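Local structure of mandelate racemase / muconate lactonizing enzyme (Burkholderia pseudomallei, 2POD) at residues T6-L11 with A45-W50; P13-N18 with E390-A395; I117-T122 with G370-P375; S256-A261 with T286-I291; G326-T331 with L380-M385. The protein is of unknown function but belongs to the enolase superfamily, binds a sodium ion and may have lyase activity. All blocks are in the same frame, centred on the assembly; numbering follows the deposited sequence.

How the contacts relate
Contacts 1 and 2 both use the antiparallel sheet of the N-terminal domain, and Leu11 of contact 1 packs on Ile394 of contact 2. Contact 5 lies where this domain meets the barrel. It touches contact 1 through Leu11 and Leu384, and contact 2 through Met385 and Arg391. It also touches contact 3, where Pro375 packs on Thr331, Leu380 and Gly381. The side chain of Thr119 in contact 3 is about 14 Å from a bound sodium ion. Contact 4 stands apart on the barrel, its centre about 27 Å from that of contact 3 and about 40 Å from that of contact 2. Elsewhere in the chain, Glu220, Glu246 and Glu272 form a sodium site.

Contact 1 (T6-L11 with A45-W50); sequences TEIETL and AYIHEW
His48 and Thr10 make the polar part of this contact. NE2 of His48 donates to OG1 of Thr10 over 2.7 Å. The hydroxyl oxygen lies almost exactly in the plane of the imidazole, 3° out of it, so the ring edge meets it squarely. The Thr10 torsion (chi1 57°) sets OG1 between the backbone N and the carbonyl carbon, and this turns it to the helix. OG1 has a second partner in Glu44, one residue before segment 45-50 in the same helix. The hydroxyl is therefore gripped from the helix by two side chains. The carbonyl O of Ile8 also sits at the ring edge, 3.9 Å from His48 CE1.

The apolar part is built from branched side chains. CG2 of Ile8 meets CG2 of Ile47 at 3.9 Å, and the two side chains cross at about a right angle. Two residues along the strand, CG2 of Thr10 comes to 4.1 Å from CD1 of Ile47. Ile8 and Thr10 point to the helix and Glu9 points away, as the alternation of a strand requires. Glu9 forms a salt bridge with Arg389 and a hydrogen bond with His25.

The axes of strand and helix run nearly antiparallel, at 159° and 9.6 Å apart. Ile47 also touches Leu89 of helix 81-101. Helices packed on one face of an antiparallel sheet are characteristic of the N-terminal capping domain of the enolase superfamily.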
# COMPACT_ATOMS: atom_id res chain seq x y z
N THR B 6 -49.42 4.67 16.43
CA THR B 6 -50.77 4.24 16.09
C THR B 6 -51.03 4.27 14.59
O THR B 6 -51.79 3.45 14.07
CB THR B 6 -51.84 5.08 16.83
OG1 THR B 6 -51.51 6.48 16.72
CG2 THR B 6 -51.90 4.68 18.30
N GLU B 7 -50.38 5.21 13.90
CA GLU B 7 -50.78 5.62 12.55
C GLU B 7 -49.65 6.36 11.83
O GLU B 7 -48.98 7.21 12.41
CB GLU B 7 -52.02 6.51 12.64
CG GLU B 7 -52.88 6.55 11.39
CD GLU B 7 -54.15 7.37 11.59
OE1 GLU B 7 -54.18 8.54 11.15
OE2 GLU B 7 -55.11 6.84 12.20
N ILE B 8 -49.44 6.02 10.56
CA ILE B 8 -48.48 6.71 9.71
C ILE B 8 -49.16 7.24 8.45
O ILE B 8 -49.85 6.50 7.75
CB ILE B 8 -47.23 5.80 9.37
CG1 ILE B 8 -46.33 5.66 10.61
CG2 ILE B 8 -46.42 6.37 8.21
CD1 ILE B 8 -45.43 4.44 10.61
N GLU B 9 -48.99 8.53 8.17
CA GLU B 9 -49.66 9.20 7.06
C GLU B 9 -48.64 9.73 6.08
O GLU B 9 -47.71 10.42 6.48
CB GLU B 9 -50.48 10.39 7.58
CG GLU B 9 -51.87 10.06 8.04
CD GLU B 9 -52.74 11.30 8.16
OE1 GLU B 9 -53.64 11.47 7.31
OE2 GLU B 9 -52.52 12.11 9.09
N THR B 10 -48.81 9.45 4.79
CA THR B 10 -48.03 10.13 3.76
C THR B 10 -48.84 11.16 2.99
O THR B 10 -50.03 10.96 2.72
CB THR B 10 -47.37 9.15 2.77
OG1 THR B 10 -48.38 8.34 2.16
CG2 THR B 10 -46.35 8.26 3.49
N LEU B 11 -48.20 12.28 2.67
CA LEU B 11 -48.86 13.38 1.98
C LEU B 11 -48.07 13.71 0.73
O LEU B 11 -46.89 14.06 0.81
CB LEU B 11 -48.91 14.63 2.88
CG LEU B 11 -49.43 14.71 4.33
CD1 LEU B 11 -49.91 16.13 4.55
CD2 LEU B 11 -50.54 13.74 4.69
N ALA B 45 -44.72 4.31 -1.40
CA ALA B 45 -45.11 2.92 -1.59
C ALA B 45 -44.32 1.98 -0.69
O ALA B 45 -44.87 1.02 -0.15
CB ALA B 45 -45.00 2.51 -3.04
N TYR B 46 -43.02 2.27 -0.52
CA TYR B 46 -42.15 1.55 0.41
C TYR B 46 -42.62 1.67 1.87
O TYR B 46 -42.66 0.67 2.59
CB TYR B 46 -40.69 2.02 0.29
CG TYR B 46 -39.86 1.68 1.51
CD1 TYR B 46 -39.55 2.65 2.47
CD2 TYR B 46 -39.43 0.37 1.73
CE1 TYR B 46 -38.82 2.32 3.59
CE2 TYR B 46 -38.70 0.04 2.85
CZ TYR B 46 -38.39 1.02 3.78
OH TYR B 46 -37.67 0.68 4.89
N ILE B 47 -42.94 2.89 2.30
CA ILE B 47 -43.41 3.13 3.67
C ILE B 47 -44.62 2.27 4.02
O ILE B 47 -44.61 1.58 5.03
CB ILE B 47 -43.67 4.62 3.94
CG1 ILE B 47 -42.34 5.37 4.05
CG2 ILE B 47 -44.52 4.81 5.22
CD1 ILE B 47 -42.48 6.89 4.09
N HIS B 48 -45.62 2.26 3.14
CA HIS B 48 -46.85 1.52 3.38
C HIS B 48 -46.71 0.02 3.14
O HIS B 48 -47.42 -0.78 3.77
CB HIS B 48 -48.02 2.13 2.57
CG HIS B 48 -48.31 3.55 2.91
ND1 HIS B 48 -48.83 3.94 4.13
CD2 HIS B 48 -48.16 4.70 2.20
CE1 HIS B 48 -48.98 5.25 4.15
NE2 HIS B 48 -48.58 5.74 2.99
N GLU B 49 -45.79 -0.37 2.26
CA GLU B 49 -45.56 -1.79 1.95
C GLU B 49 -44.83 -2.57 3.04
O GLU B 49 -45.16 -3.73 3.30
CB GLU B 49 -44.85 -1.94 0.61
CG GLU B 49 -44.92 -3.33 0.01
CD GLU B 49 -44.18 -3.45 -1.31
OE1 GLU B 49 -44.49 -4.38 -2.08
OE2 GLU B 49 -43.30 -2.60 -1.58
N TRP B 50 -43.83 -1.96 3.66
CA TRP B 50 -42.92 -2.70 4.53
C TRP B 50 -42.64 -2.00 5.86
O TRP B 50 -42.69 -2.63 6.92
CB TRP B 50 -41.61 -2.99 3.79
CG TRP B 50 -40.68 -3.90 4.53
CD1 TRP B 50 -40.73 -5.26 4.57
CD2 TRP B 50 -39.56 -3.51 5.33
NE1 TRP B 50 -39.71 -5.75 5.35
CE2 TRP B 50 -38.97 -4.69 5.83
CE3 TRP B 50 -38.99 -2.28 5.68
CZ2 TRP B 50 -37.85 -4.68 6.65
CZ3 TRP B 50 -37.87 -2.27 6.49
CH2 TRP B 50 -37.31 -3.46 6.97

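Contact 2 (P13-N18 with E390-A395); sequences PEEFPN and ERLTIA
The carbonyl O of Thr393 is met by two groups of the loop 13-18, one through a hydrogen bond and one through a CA-H...O contact. The backbone N of Glu14 donates to it over 3.1 Å, nearly on the line of the C=O bond. The CA-H of Pro13 adds the weaker contact, with CA 3.5 Å from Thr393 O. The N of Thr393 itself donates weakly to OE1 of Glu15 (2.8 Å, 120° at the hydrogen). The same OE1 lies 3.0 Å from Thr393 O, so two acceptors face each other. The bend of the Glu15 chain at chi2 (-93°) brings the carboxylate back to this point.

Pro13 and Ile394 form an antiparallel, non-hydrogen-bonded pair. It joins strand 5-13 to strand 394-400, an outer strand of the N-terminal sheet within this chain. Pro13 also begins a type I turn that ends at Phe16.

Leu392 fills the apolar side. Its CD2 lies 3.8 Å from CB of Pro13 and near the edge of the Phe16 ring, at CE2. Its CG rests on the CG and CD of Glu15. CB of Pro13 also touches CG1 of Ile394 at 3.9 Å. The Phe16 ring stacks with Trp356, and Leu392 touches Leu360.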
# COMPACT_ATOMS: atom_id res chain seq x y z
N PRO B 13 -48.25 16.33 -2.28
CA PRO B 13 -48.89 17.47 -2.95
C PRO B 13 -48.54 17.50 -4.44
O PRO B 13 -47.36 17.47 -4.79
CB PRO B 13 -48.30 18.68 -2.23
CG PRO B 13 -47.03 18.20 -1.57
CD PRO B 13 -47.02 16.71 -1.55
N GLU B 14 -49.55 17.55 -5.31
CA GLU B 14 -49.28 17.51 -6.75
C GLU B 14 -48.70 18.79 -7.36
O GLU B 14 -48.18 18.76 -8.47
CB GLU B 14 -50.45 16.97 -7.58
CG GLU B 14 -51.84 17.35 -7.10
CD GLU B 14 -52.91 16.88 -8.06
OE1 GLU B 14 -53.14 15.65 -8.17
OE2 GLU B 14 -53.52 17.75 -8.72
N GLU B 15 -48.77 19.89 -6.61
CA GLU B 15 -48.07 21.12 -6.99
C GLU B 15 -46.56 21.01 -6.81
O GLU B 15 -45.80 21.66 -7.55
CB GLU B 15 -48.60 22.33 -6.21
CG GLU B 15 -49.25 22.01 -4.87
CD GLU B 15 -50.77 21.81 -4.97
OE1 GLU B 15 -51.23 20.69 -4.67
OE2 GLU B 15 -51.48 22.77 -5.33
N PHE B 16 -46.12 20.20 -5.84
CA PHE B 16 -44.71 19.85 -5.68
C PHE B 16 -44.53 18.34 -5.71
O PHE B 16 -44.41 17.70 -4.65
CB PHE B 16 -44.14 20.45 -4.38
CG PHE B 16 -44.62 21.85 -4.10
CD1 PHE B 16 -44.05 22.94 -4.76
CD2 PHE B 16 -45.64 22.08 -3.18
CE1 PHE B 16 -44.50 24.24 -4.51
CE2 PHE B 16 -46.09 23.38 -2.91
CZ PHE B 16 -45.51 24.46 -3.58
N PRO B 17 -44.53 17.74 -6.92
CA PRO B 17 -44.64 16.28 -7.04
C PRO B 17 -43.39 15.49 -6.61
O PRO B 17 -43.48 14.27 -6.44
CB PRO B 17 -44.97 16.07 -8.52
CG PRO B 17 -44.39 17.26 -9.21
CD PRO B 17 -44.45 18.40 -8.24
N ASN B 18 -42.26 16.16 -6.44
CA ASN B 18 -41.07 15.50 -5.87
C ASN B 18 -41.12 15.36 -4.34
O ASN B 18 -40.37 14.57 -3.76
CB ASN B 18 -39.80 16.23 -6.28
CG ASN B 18 -39.43 16.00 -7.73
OD1 ASN B 18 -39.00 16.92 -8.42
ND2 ASN B 18 -39.58 14.76 -8.19
N GLU B 390 -56.47 21.89 2.12
CA GLU B 390 -57.39 22.81 1.47
C GLU B 390 -56.69 23.75 0.49
O GLU B 390 -57.17 23.96 -0.62
CB GLU B 390 -58.19 23.62 2.51
CG GLU B 390 -59.42 22.90 3.06
CD GLU B 390 -59.07 21.70 3.94
OE1 GLU B 390 -58.52 21.90 5.04
OE2 GLU B 390 -59.34 20.56 3.51
N ARG B 391 -55.55 24.31 0.91
CA ARG B 391 -54.72 25.17 0.05
C ARG B 391 -54.08 24.37 -1.09
O ARG B 391 -53.89 24.88 -2.20
CB ARG B 391 -53.63 25.87 0.86
CG ARG B 391 -54.05 26.34 2.24
CD ARG B 391 -52.90 26.25 3.22
NE ARG B 391 -52.12 27.48 3.26
CZ ARG B 391 -52.24 28.43 4.18
NH1 ARG B 391 -51.47 29.51 4.12
NH2 ARG B 391 -53.11 28.31 5.17
N LEU B 392 -53.73 23.12 -0.80
CA LEU B 392 -52.98 22.27 -1.72
C LEU B 392 -53.78 21.02 -2.03
O LEU B 392 -54.46 20.47 -1.16
CB LEU B 392 -51.64 21.88 -1.10
CG LEU B 392 -50.37 22.67 -1.42
CD1 LEU B 392 -50.45 24.16 -1.06
CD2 LEU B 392 -49.18 22.02 -0.72
N THR B 393 -53.70 20.56 -3.28
CA THR B 393 -54.23 19.26 -3.66
C THR B 393 -53.27 18.15 -3.23
O THR B 393 -52.20 17.98 -3.81
CB THR B 393 -54.46 19.16 -5.18
OG1 THR B 393 -54.88 20.43 -5.69
CG2 THR B 393 -55.50 18.09 -5.50
N ILE B 394 -53.65 17.41 -2.19
CA ILE B 394 -52.73 16.49 -1.53
C ILE B 394 -53.28 15.06 -1.58
O ILE B 394 -54.35 14.76 -1.02
CB ILE B 394 -52.43 16.94 -0.07
CG1 ILE B 394 -51.56 18.20 -0.07
CG2 ILE B 394 -51.71 15.83 0.71
CD1 ILE B 394 -51.46 18.90 1.27
N ALA B 395 -52.55 14.18 -2.25
CA ALA B 395 -52.88 12.76 -2.24
C ALA B 395 -52.40 12.13 -0.93
O ALA B 395 -51.19 12.05 -0.67
CB ALA B 395 -52.27 12.06 -3.45

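Contact 3 (I117-T122 with G370-P375); sequences IRTYNT and GHITVP
Ile117 and Ile372 face each other as an antiparallel hydrogen-bonded pair, and backbone bonds carry much of the contact. Ile117 N donates to Ile372 O over 2.9 Å, in the plane of the carbonyl. Ile372 N donates back to Ile117 O over 2.7 Å. Beyond this pair, Thr119 N reaches Gly370 O at 2.8 Å. That donor stands above the carbonyl plane, 35° out of it. The axes of the two strands are turned 116° from each other, consistent with the short ladder.

Two CA-H...O contacts, from His371 to Ile117 O and from Arg118 to Gly370 O, accompany the non-hydrogen-bonded pair of Arg118 and His371. There a CH-pi contact forms. CA of Arg118 sits 3.7 Å from the centroid of the His371 ring, almost directly over its face.

The apolar contact lies on the other face. CG2 of Ile372 packs on CG2 of Ile117 at 3.8 Å and on CB of Thr119 at 3.9 Å.

Arg118 runs extended away from the pair. Its guanidinium forms a salt bridge with Asp216 and meets Tyr191 of a neighbouring subunit in a cation-pi contact, while the Thr119 hydroxyl bonds to Gln346 and Ser348. Strand 117-122 also pairs in parallel with strands 174-177 and 346-348 of the barrel. Strand 371-373 turns back on strand 366-368, while Ile117 packs against Ser337 of helix 327-339.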
# COMPACT_ATOMS: atom_id res chain seq x y z
N ILE B 117 -25.87 29.68 12.24
CA ILE B 117 -24.82 29.25 11.33
C ILE B 117 -24.87 30.05 10.04
O ILE B 117 -25.96 30.39 9.58
CB ILE B 117 -24.86 27.72 11.07
CG1 ILE B 117 -23.67 27.27 10.20
CG2 ILE B 117 -26.21 27.28 10.51
CD1 ILE B 117 -23.45 25.79 10.16
N ARG B 118 -23.70 30.36 9.50
CA ARG B 118 -23.55 30.93 8.16
C ARG B 118 -24.32 30.13 7.12
O ARG B 118 -24.27 28.90 7.09
CB ARG B 118 -22.06 30.98 7.79
CG ARG B 118 -21.75 31.72 6.51
CD ARG B 118 -20.26 31.99 6.41
NE ARG B 118 -19.89 32.52 5.11
CZ ARG B 118 -19.26 31.82 4.17
NH1 ARG B 118 -18.92 30.55 4.38
NH2 ARG B 118 -18.96 32.40 3.01
N THR B 119 -25.07 30.85 6.29
CA THR B 119 -25.76 30.24 5.17
C THR B 119 -25.04 30.56 3.86
O THR B 119 -24.24 31.49 3.81
CB THR B 119 -27.25 30.64 5.12
OG1 THR B 119 -27.98 29.66 4.38
CG2 THR B 119 -27.46 32.03 4.50
N TYR B 120 -25.28 29.75 2.84
CA TYR B 120 -24.90 30.07 1.47
C TYR B 120 -26.08 29.83 0.55
O TYR B 120 -26.92 28.97 0.83
CB TYR B 120 -23.67 29.26 1.02
CG TYR B 120 -23.89 27.81 0.66
CD1 TYR B 120 -24.11 27.41 -0.66
CD2 TYR B 120 -23.85 26.81 1.64
CE1 TYR B 120 -24.31 26.07 -0.99
CE2 TYR B 120 -24.03 25.47 1.32
CZ TYR B 120 -24.27 25.10 0.00
OH TYR B 120 -24.45 23.78 -0.32
N ASN B 121 -26.14 30.60 -0.53
CA ASN B 121 -27.30 30.55 -1.42
C ASN B 121 -27.06 29.69 -2.64
O ASN B 121 -26.21 29.99 -3.48
CB ASN B 121 -27.78 31.94 -1.82
CG ASN B 121 -29.21 31.94 -2.32
OD1 ASN B 121 -30.15 31.81 -1.53
ND2 ASN B 121 -29.39 32.07 -3.63
N THR B 122 -27.82 28.61 -2.73
CA THR B 122 -27.86 27.81 -3.95
C THR B 122 -28.75 28.54 -4.96
O THR B 122 -29.97 28.65 -4.78
CB THR B 122 -28.34 26.38 -3.64
OG1 THR B 122 -27.36 25.74 -2.82
CG2 THR B 122 -28.55 25.55 -4.90
N GLY B 370 -26.73 36.86 6.32
CA GLY B 370 -26.00 35.72 5.77
C GLY B 370 -25.92 34.53 6.71
O GLY B 370 -25.04 33.68 6.56
N HIS B 371 -26.84 34.47 7.68
CA HIS B 371 -26.80 33.49 8.76
C HIS B 371 -28.21 32.97 9.04
O HIS B 371 -29.18 33.72 8.92
CB HIS B 371 -26.20 34.11 10.03
CG HIS B 371 -24.70 34.14 10.05
ND1 HIS B 371 -23.96 33.37 10.92
CD2 HIS B 371 -23.81 34.85 9.32
CE1 HIS B 371 -22.67 33.60 10.72
NE2 HIS B 371 -22.55 34.49 9.75
N ILE B 372 -28.30 31.71 9.43
CA ILE B 372 -29.58 31.00 9.54
C ILE B 372 -29.68 30.30 10.91
O ILE B 372 -28.66 29.88 11.48
CB ILE B 372 -29.80 30.01 8.33
CG1 ILE B 372 -31.21 29.41 8.32
CG2 ILE B 372 -28.73 28.92 8.26
CD1 ILE B 372 -31.53 28.57 7.09
N THR B 373 -30.89 30.22 11.46
CA THR B 373 -31.15 29.57 12.74
C THR B 373 -32.49 28.84 12.72
O THR B 373 -33.22 28.95 11.74
CB THR B 373 -31.08 30.58 13.92
OG1 THR B 373 -31.15 29.87 15.17
CG2 THR B 373 -32.21 31.61 13.84
N VAL B 374 -32.81 28.10 13.77
CA VAL B 374 -34.05 27.31 13.82
C VAL B 374 -35.27 28.17 14.22
O VAL B 374 -35.10 29.20 14.87
CB VAL B 374 -33.94 26.08 14.78
CG1 VAL B 374 -32.96 25.06 14.22
CG2 VAL B 374 -33.54 26.50 16.18
N PRO B 375 -36.49 27.74 13.83
CA PRO B 375 -37.68 28.18 14.57
C PRO B 375 -37.68 27.67 16.01
O PRO B 375 -37.24 26.55 16.27
CB PRO B 375 -38.84 27.53 13.79
CG PRO B 375 -38.21 26.38 13.07
CD PRO B 375 -36.84 26.87 12.70

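Contact 4 (S256-A261 with T286-I291); sequences SLKRYA and TNAAGI
Lys258 lies along the turn at Thr286 and Asn287 in the C-terminal (beta/alpha) barrel, joining helix 257-263 to the link between helix 276-285 and strand 289-294. Helix 257-263 precedes strand 268-270, which pairs in parallel with strand 289-294.

The lysine can be followed outward. Its CB is 4.0 Å from the carbonyl O of Thr286. CG comes closer to the same oxygen, at 3.2 Å, and also lies beside CB of Ala288. The chain then bends at chi2 (-87°) and at both later torsions, which carries it around the turn. CE passes the carbonyl O of Asn287. NZ ends 3.3 Å from that oxygen in a weak hydrogen bond. Asn287 has positive phi, as the first residue to leave the helix.

The methyl group of Ala288 fits into the surface of helix 257-263. It meets CG of Leu257 at 3.8 Å and CA of Lys258 at 3.7 Å. The Thr286 hydroxyl is hydrogen-bonded to Leu283 O. Nearby, Ala289 O accepts a bond from Arg259 of a neighbouring subunit. The CB of Ala261 touches both the CB of Ala288 at 3.8 Å and its carbonyl O at 3.4 Å.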
# COMPACT_ATOMS: atom_id res chain seq x y z
N SER B 256 -12.14 6.02 -7.43
CA SER B 256 -11.78 6.93 -8.52
C SER B 256 -11.58 8.39 -8.09
O SER B 256 -11.16 9.23 -8.90
CB SER B 256 -12.84 6.85 -9.63
OG SER B 256 -12.55 5.81 -10.55
N LEU B 257 -11.87 8.70 -6.83
CA LEU B 257 -12.00 10.09 -6.40
C LEU B 257 -10.67 10.77 -6.12
O LEU B 257 -10.53 11.97 -6.34
CB LEU B 257 -12.93 10.20 -5.19
CG LEU B 257 -13.47 11.58 -4.82
CD1 LEU B 257 -14.15 12.27 -6.00
CD2 LEU B 257 -14.41 11.46 -3.65
N LYS B 258 -9.68 10.00 -5.65
CA LYS B 258 -8.38 10.55 -5.27
C LYS B 258 -7.62 11.12 -6.46
O LYS B 258 -6.87 12.08 -6.31
CB LYS B 258 -7.53 9.51 -4.53
CG LYS B 258 -6.84 10.06 -3.28
CD LYS B 258 -5.49 10.70 -3.56
CE LYS B 258 -5.30 11.98 -2.74
NZ LYS B 258 -4.79 11.73 -1.35
N ARG B 259 -7.84 10.52 -7.62
CA ARG B 259 -7.36 11.05 -8.88
C ARG B 259 -7.90 12.44 -9.20
O ARG B 259 -7.14 13.31 -9.63
CB ARG B 259 -7.63 10.07 -10.02
CG ARG B 259 -6.74 8.84 -9.93
CD ARG B 259 -6.81 7.99 -11.18
NE ARG B 259 -6.29 8.70 -12.34
CZ ARG B 259 -6.39 8.26 -13.59
NH1 ARG B 259 -6.99 7.12 -13.86
NH2 ARG B 259 -5.89 8.99 -14.58
N TYR B 260 -9.19 12.66 -8.96
CA TYR B 260 -9.74 14.02 -9.06
C TYR B 260 -9.17 14.97 -8.02
O TYR B 260 -8.72 16.06 -8.37
CB TYR B 260 -11.28 14.05 -9.06
CG TYR B 260 -11.82 15.45 -9.26
CD1 TYR B 260 -12.00 16.31 -8.18
CD2 TYR B 260 -12.10 15.94 -10.54
CE1 TYR B 260 -12.46 17.60 -8.35
CE2 TYR B 260 -12.56 17.24 -10.72
CZ TYR B 260 -12.73 18.07 -9.62
OH TYR B 260 -13.19 19.35 -9.75
N ALA B 261 -9.19 14.55 -6.75
CA ALA B 261 -8.76 15.40 -5.63
C ALA B 261 -7.33 15.93 -5.76
O ALA B 261 -7.09 17.12 -5.54
CB ALA B 261 -8.94 14.68 -4.32
N THR B 286 -10.97 7.10 1.07
CA THR B 286 -10.30 7.58 -0.15
C THR B 286 -9.19 8.62 0.10
O THR B 286 -8.27 8.75 -0.70
CB THR B 286 -11.28 8.15 -1.20
OG1 THR B 286 -11.84 9.39 -0.73
CG2 THR B 286 -12.38 7.15 -1.50
N ASN B 287 -9.30 9.32 1.23
CA ASN B 287 -8.53 10.54 1.53
C ASN B 287 -8.62 11.64 0.48
O ASN B 287 -7.65 12.34 0.20
CB ASN B 287 -7.07 10.22 1.90
CG ASN B 287 -6.96 9.32 3.13
OD1 ASN B 287 -7.31 9.72 4.24
ND2 ASN B 287 -6.48 8.09 2.93
N ALA B 288 -9.82 11.80 -0.08
CA ALA B 288 -10.03 12.65 -1.24
C ALA B 288 -11.02 13.78 -0.98
O ALA B 288 -10.96 14.82 -1.63
CB ALA B 288 -10.48 11.80 -2.43
N ALA B 289 -11.92 13.58 -0.02
CA ALA B 289 -12.91 14.61 0.30
C ALA B 289 -12.32 15.67 1.21
O ALA B 289 -11.52 15.38 2.10
CB ALA B 289 -14.13 14.00 0.92
N GLY B 290 -12.72 16.92 0.96
CA GLY B 290 -12.42 18.02 1.86
C GLY B 290 -13.63 18.43 2.69
O GLY B 290 -13.49 18.79 3.86
N ILE B 291 -14.81 18.40 2.09
CA ILE B 291 -16.04 18.71 2.80
C ILE B 291 -16.98 17.53 2.69
O ILE B 291 -17.26 17.05 1.59
CB ILE B 291 -16.72 20.03 2.29
CG1 ILE B 291 -15.80 21.24 2.52
CG2 ILE B 291 -18.04 20.29 3.05
CD1 ILE B 291 -15.11 21.72 1.29

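Contact 5 (G326-T331 with L380-M385); sequences GPVVLT and LGLELM
Thr331 and Leu380 bring the two backbones to 6.5 Å between their CA atoms, where the N-terminal part of helix 327-339 meets the irregular segment 380-385. Gly326 is the N-cap of this helix, which belongs to the C-terminal (beta/alpha) barrel. The contact lies at the seam with the N-terminal domain. Leu33 touches Val328, Leu380 and Leu382, while Ile91 touches Val328 and Leu380. Glu35 accepts bonds from the N of Val328 and of Val329 in the first turn.

Val328 spreads its two branches over two leucines. CG1 meets CD1 of Leu380 at 4.0 Å, and the side chains cross at about a right angle. CG2 meets CD1 of Leu382 at 3.8 Å. Leu382 has its CG between the backbone N and the carbonyl carbon (chi1 60°), and from there its two methyls reach different helix residues.

Thr331 uses both of its branches. CG2 packs on the carbonyl O of Leu380 at 3.5 Å, and that oxygen is hydrogen-bonded to NE2 of His335. OG1 donates to Pro327 O of its own helix over 2.6 Å, so the buried hydroxyl is satisfied locally. Thr331 and Leu382 meet tip to tip, with CD2 of Leu382 only 3.2 Å from OG1 of Thr331.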
# COMPACT_ATOMS: atom_id res chain seq x y z
N GLY B 326 -37.35 20.57 0.41
CA GLY B 326 -38.51 21.00 1.19
C GLY B 326 -38.18 21.72 2.49
O GLY B 326 -37.02 21.69 2.93
N PRO B 327 -39.18 22.40 3.10
CA PRO B 327 -38.97 23.19 4.32
C PRO B 327 -38.60 22.40 5.57
O PRO B 327 -37.89 22.92 6.43
CB PRO B 327 -40.33 23.89 4.51
CG PRO B 327 -41.30 23.02 3.82
CD PRO B 327 -40.57 22.48 2.63
N VAL B 328 -39.08 21.16 5.68
CA VAL B 328 -38.84 20.34 6.87
C VAL B 328 -37.39 19.87 6.90
O VAL B 328 -36.75 19.88 7.96
CB VAL B 328 -39.83 19.16 6.98
CG1 VAL B 328 -39.38 18.12 8.01
CG2 VAL B 328 -41.21 19.66 7.29
N VAL B 329 -36.88 19.50 5.73
CA VAL B 329 -35.46 19.17 5.55
C VAL B 329 -34.53 20.34 5.90
O VAL B 329 -33.56 20.15 6.62
CB VAL B 329 -35.18 18.55 4.14
CG1 VAL B 329 -33.71 18.65 3.74
CG2 VAL B 329 -35.60 17.10 4.13
N LEU B 330 -34.88 21.54 5.44
CA LEU B 330 -34.11 22.76 5.74
C LEU B 330 -34.05 23.04 7.24
O LEU B 330 -33.06 23.56 7.74
CB LEU B 330 -34.70 23.97 5.00
CG LEU B 330 -33.92 25.27 4.73
CD1 LEU B 330 -34.54 26.48 5.37
CD2 LEU B 330 -32.42 25.24 5.00
N THR B 331 -35.12 22.70 7.94
CA THR B 331 -35.26 22.98 9.36
C THR B 331 -34.47 21.98 10.18
O THR B 331 -33.72 22.36 11.08
CB THR B 331 -36.75 22.94 9.76
OG1 THR B 331 -37.48 23.80 8.88
CG2 THR B 331 -36.95 23.38 11.18
N LEU B 380 -38.73 19.78 15.71
CA LEU B 380 -38.41 20.68 14.60
C LEU B 380 -38.73 22.14 14.91
O LEU B 380 -37.99 23.04 14.49
CB LEU B 380 -39.16 20.26 13.33
CG LEU B 380 -39.04 18.84 12.76
CD1 LEU B 380 -40.23 18.57 11.86
CD2 LEU B 380 -37.76 18.70 11.96
N GLY B 381 -39.83 22.38 15.62
CA GLY B 381 -40.29 23.74 15.89
C GLY B 381 -41.18 24.27 14.78
O GLY B 381 -41.43 25.48 14.69
N LEU B 382 -41.65 23.37 13.92
CA LEU B 382 -42.76 23.65 13.02
C LEU B 382 -43.69 22.45 12.91
O LEU B 382 -43.30 21.32 13.23
CB LEU B 382 -42.26 24.09 11.62
CG LEU B 382 -41.38 23.18 10.75
CD1 LEU B 382 -42.18 22.14 10.00
CD2 LEU B 382 -40.60 24.01 9.76
N GLU B 383 -44.92 22.71 12.47
CA GLU B 383 -45.80 21.71 11.89
C GLU B 383 -46.20 22.16 10.49
O GLU B 383 -45.96 23.31 10.11
CB GLU B 383 -47.06 21.56 12.75
CG GLU B 383 -46.79 21.21 14.21
CD GLU B 383 -47.97 21.52 15.10
OE1 GLU B 383 -48.65 20.56 15.53
OE2 GLU B 383 -48.22 22.71 15.37
N LEU B 384 -46.81 21.25 9.73
CA LEU B 384 -47.62 21.65 8.58
C LEU B 384 -48.78 22.53 9.05
O LEU B 384 -49.38 22.27 10.10
CB LEU B 384 -48.16 20.43 7.84
CG LEU B 384 -47.15 19.55 7.09
CD1 LEU B 384 -47.78 18.23 6.70
CD2 LEU B 384 -46.58 20.25 5.87
N MSE B 385 -49.06 23.57 8.27
CA MSE B 385 -50.32 24.33 8.34
C MSE B 385 -51.54 23.43 8.57
O MSE B 385 -51.68 22.41 7.90
CB MSE B 385 -50.50 25.13 7.04
CG MSE B 385 -50.88 26.57 7.25
SE MSE B 385 -49.68 27.52 8.45
CE MSE B 385 -48.96 28.84 7.20